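Local structure of lithostathine-1-alpha (Homo sapiens, 1QDD) at residues A[25-30]-A[138-143]. The protein is a secreted C-type lectin-family protein that might inhibit spontaneous calcium carbonate precipitation and may be associated with brain and pancreas regeneration. The protein carries 1 engineered substitution. Sequence-based numbering, arbitrary orientation. Where two conformers were deposited one is given.
Sequences CYYFNE and FVCKFK
C25, Y27 and N29 each exchange two backbone hydrogen bonds with F142, C140 and F138 respectively, and the N-to-C directions of 25-30 and 138-143 are 154° apart, so the strands are antiparallel neighbours, 4.8 Å apart at closest approach of their axes. On the face carrying these three pairs, each hydrogen-bonded pair sets one aromatic ring against a CB across the strands. C25 CB lies 3.5 Å from F142 CZ, over one face of that ring; N29 CB covers the F138 ring in the same way. C140 CB sits over the Y27 ring toward its rim, and C140 SG makes a sulfur-aromatic contact oblique to that ring, 4.3 Å from its centroid. With CG placed between backbone N and carbonyl carbon (chi1 57°), the Y27 ring is swung across toward the neighbouring strand. Y27 CE2 also meets F142 CE2 at 3.8 Å, edge to edge, the two side chains crossing at about a right angle. On the opposite face, the fully extended K141 runs alongside Y26: K141 CG stands over the ring, 4.3 Å from its centroid. Both polar ends converge on E58, by a salt bridge from K141 NZ and a hydrogen bond from Y26 OH. This contact joins strand 24-33 to the last strand, 136-143, the pairing of N- and C-terminal strands that closes the C-type lectin fold, and disulfides tie them onward, C140 to C42 of helix 35-44 and C25 to C14. Chemically, the CB of each half-cystine packs on an aromatic face, while E58 probably balances the lysine charge.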
loop_
_atom_site.group_PDB
_atom_site.type_symbol
_atom_site.label_atom_id
_atom_site.label_comp_id
_atom_site.label_asym_id
_atom_site.label_seq_id
_atom_site.Cartn_x
_atom_site.Cartn_y
_atom_site.Cartn_z
ATOM N N CYS A 25 -3.755 -9.370 5.559
ATOM C CA CYS A 25 -4.958 -8.565 5.780
ATOM C C CYS A 25 -4.678 -7.131 5.322
ATOM O O CYS A 25 -3.570 -6.628 5.493
ATOM C CB CYS A 25 -5.389 -8.560 7.242
ATOM S SG CYS A 25 -5.656 -10.186 7.981
ATOM N N TYR A 26 -5.690 -6.528 4.701
ATOM C CA TYR A 26 -5.562 -5.200 4.105
ATOM C C TYR A 26 -6.695 -4.259 4.492
ATOM O O TYR A 26 -7.825 -4.741 4.666
ATOM C CB TYR A 26 -5.622 -5.368 2.572
ATOM C CG TYR A 26 -4.572 -6.194 1.881
ATOM C CD1 TYR A 26 -4.572 -7.593 1.986
ATOM C CD2 TYR A 26 -3.588 -5.624 1.073
ATOM C CE1 TYR A 26 -3.629 -8.379 1.363
ATOM C CE2 TYR A 26 -2.642 -6.412 0.437
ATOM C CZ TYR A 26 -2.669 -7.777 0.579
ATOM O OH TYR A 26 -1.751 -8.605 -0.044
ATOM N N TYR A 27 -6.450 -2.954 4.530
ATOM C CA TYR A 27 -7.547 -2.010 4.750
ATOM C C TYR A 27 -7.193 -0.639 4.188
ATOM O O TYR A 27 -6.034 -0.233 4.140
ATOM C CB TYR A 27 -7.964 -1.854 6.212
ATOM C CG TYR A 27 -6.878 -1.432 7.166
ATOM C CD1 TYR A 27 -6.676 -0.104 7.485
ATOM C CD2 TYR A 27 -6.022 -2.364 7.742
ATOM C CE1 TYR A 27 -5.666 0.295 8.349
ATOM C CE2 TYR A 27 -5.023 -1.992 8.615
ATOM C CZ TYR A 27 -4.857 -0.663 8.921
ATOM O OH TYR A 27 -3.854 -0.282 9.796
ATOM N N PHE A 28 -8.215 0.094 3.754
ATOM C CA PHE A 28 -8.130 1.454 3.248
ATOM C C PHE A 28 -8.501 2.428 4.370
ATOM O O PHE A 28 -9.535 2.235 5.046
ATOM C CB PHE A 28 -9.070 1.646 2.053
ATOM C CG PHE A 28 -9.206 3.068 1.570
ATOM C CD1 PHE A 28 -10.414 3.736 1.722
ATOM C CD2 PHE A 28 -8.157 3.744 0.979
ATOM C CE1 PHE A 28 -10.571 5.043 1.289
ATOM C CE2 PHE A 28 -8.304 5.042 0.547
ATOM C CZ PHE A 28 -9.509 5.701 0.699
ATOM N N ASN A 29 -7.689 3.407 4.679
ATOM C CA ASN A 29 -7.926 4.431 5.699
ATOM C C ASN A 29 -8.075 5.784 5.004
ATOM O O ASN A 29 -7.140 6.244 4.334
ATOM C CB ASN A 29 -6.765 4.437 6.696
ATOM C CG ASN A 29 -6.977 5.248 7.948
ATOM O OD1 ASN A 29 -6.343 5.050 9.013
ATOM N ND2 ASN A 29 -7.852 6.226 7.894
ATOM N N GLU A 30 -9.224 6.446 5.146
ATOM C CA GLU A 30 -9.499 7.729 4.503
ATOM C C GLU A 30 -8.904 8.932 5.193
ATOM O O GLU A 30 -9.063 10.084 4.719
ATOM C CB GLU A 30 -11.011 7.886 4.239
ATOM C CG GLU A 30 -11.322 8.713 2.988
ATOM C CD GLU A 30 -12.799 8.723 2.656
ATOM O OE1 GLU A 30 -13.586 9.203 3.496
ATOM O OE2 GLU A 30 -13.177 8.257 1.563
ATOM N N PHE A 138 -4.667 6.191 2.438
ATOM C CA PHE A 138 -3.651 5.137 2.301
ATOM C C PHE A 138 -4.184 3.746 2.541
ATOM O O PHE A 138 -5.258 3.548 3.136
ATOM C CB PHE A 138 -2.489 5.429 3.284
ATOM C CG PHE A 138 -2.837 5.609 4.731
ATOM C CD1 PHE A 138 -2.721 4.567 5.637
ATOM C CD2 PHE A 138 -3.223 6.856 5.217
ATOM C CE1 PHE A 138 -2.972 4.758 6.980
ATOM C CE2 PHE A 138 -3.471 7.036 6.558
ATOM C CZ PHE A 138 -3.351 5.998 7.450
ATOM N N VAL A 139 -3.456 2.735 2.079
ATOM C CA VAL A 139 -3.785 1.331 2.288
ATOM C C VAL A 139 -2.660 0.673 3.102
ATOM O O VAL A 139 -1.485 0.817 2.758
ATOM C CB VAL A 139 -3.972 0.544 0.979
ATOM C CG1 VAL A 139 -4.215 -0.947 1.206
ATOM C CG2 VAL A 139 -5.118 1.107 0.141
ATOM N N CYS A 140 -3.013 -0.071 4.146
ATOM C CA CYS A 140 -2.089 -0.854 4.958
ATOM C C CYS A 140 -2.215 -2.358 4.677
ATOM O O CYS A 140 -3.264 -2.846 4.283
ATOM C CB CYS A 140 -2.303 -0.639 6.462
ATOM S SG CYS A 140 -2.199 1.038 7.116
ATOM N N LYS A 141 -1.121 -3.080 4.899
ATOM C CA LYS A 141 -1.013 -4.528 4.733
ATOM C C LYS A 141 -0.308 -5.124 5.954
ATOM O O LYS A 141 0.737 -4.605 6.351
ATOM C CB LYS A 141 -0.231 -4.843 3.446
ATOM C CG LYS A 141 0.121 -6.299 3.153
ATOM C CD LYS A 141 0.926 -6.422 1.867
ATOM C CE LYS A 141 1.401 -7.827 1.554
ATOM N NZ LYS A 141 2.162 -7.832 0.257
ATOM N N PHE A 142 -0.857 -6.179 6.548
ATOM C CA PHE A 142 -0.220 -6.810 7.709
ATOM C C PHE A 142 -0.449 -8.320 7.666
ATOM O O PHE A 142 -1.436 -8.825 7.153
ATOM C CB PHE A 142 -0.685 -6.208 9.024
ATOM C CG PHE A 142 -2.108 -6.406 9.437
ATOM C CD1 PHE A 142 -2.495 -7.499 10.205
ATOM C CD2 PHE A 142 -3.082 -5.489 9.083
ATOM C CE1 PHE A 142 -3.809 -7.666 10.592
ATOM C CE2 PHE A 142 -4.396 -5.654 9.466
ATOM C CZ PHE A 142 -4.770 -6.743 10.220
ATOM N N LYS A 143 0.543 -9.038 8.228
ATOM C CA LYS A 143 0.494 -10.494 8.204
ATOM C C LYS A 143 -0.489 -10.985 9.266
ATOM O O LYS A 143 -0.475 -10.620 10.427
ATOM C CB LYS A 143 1.822 -11.224 8.391
ATOM C CG LYS A 143 1.778 -12.741 8.297
ATOM C CD LYS A 143 1.476 -13.359 6.950
ATOM C CE LYS A 143 1.081 -14.831 7.095
ATOM N NZ LYS A 143 -0.250 -14.976 7.739
#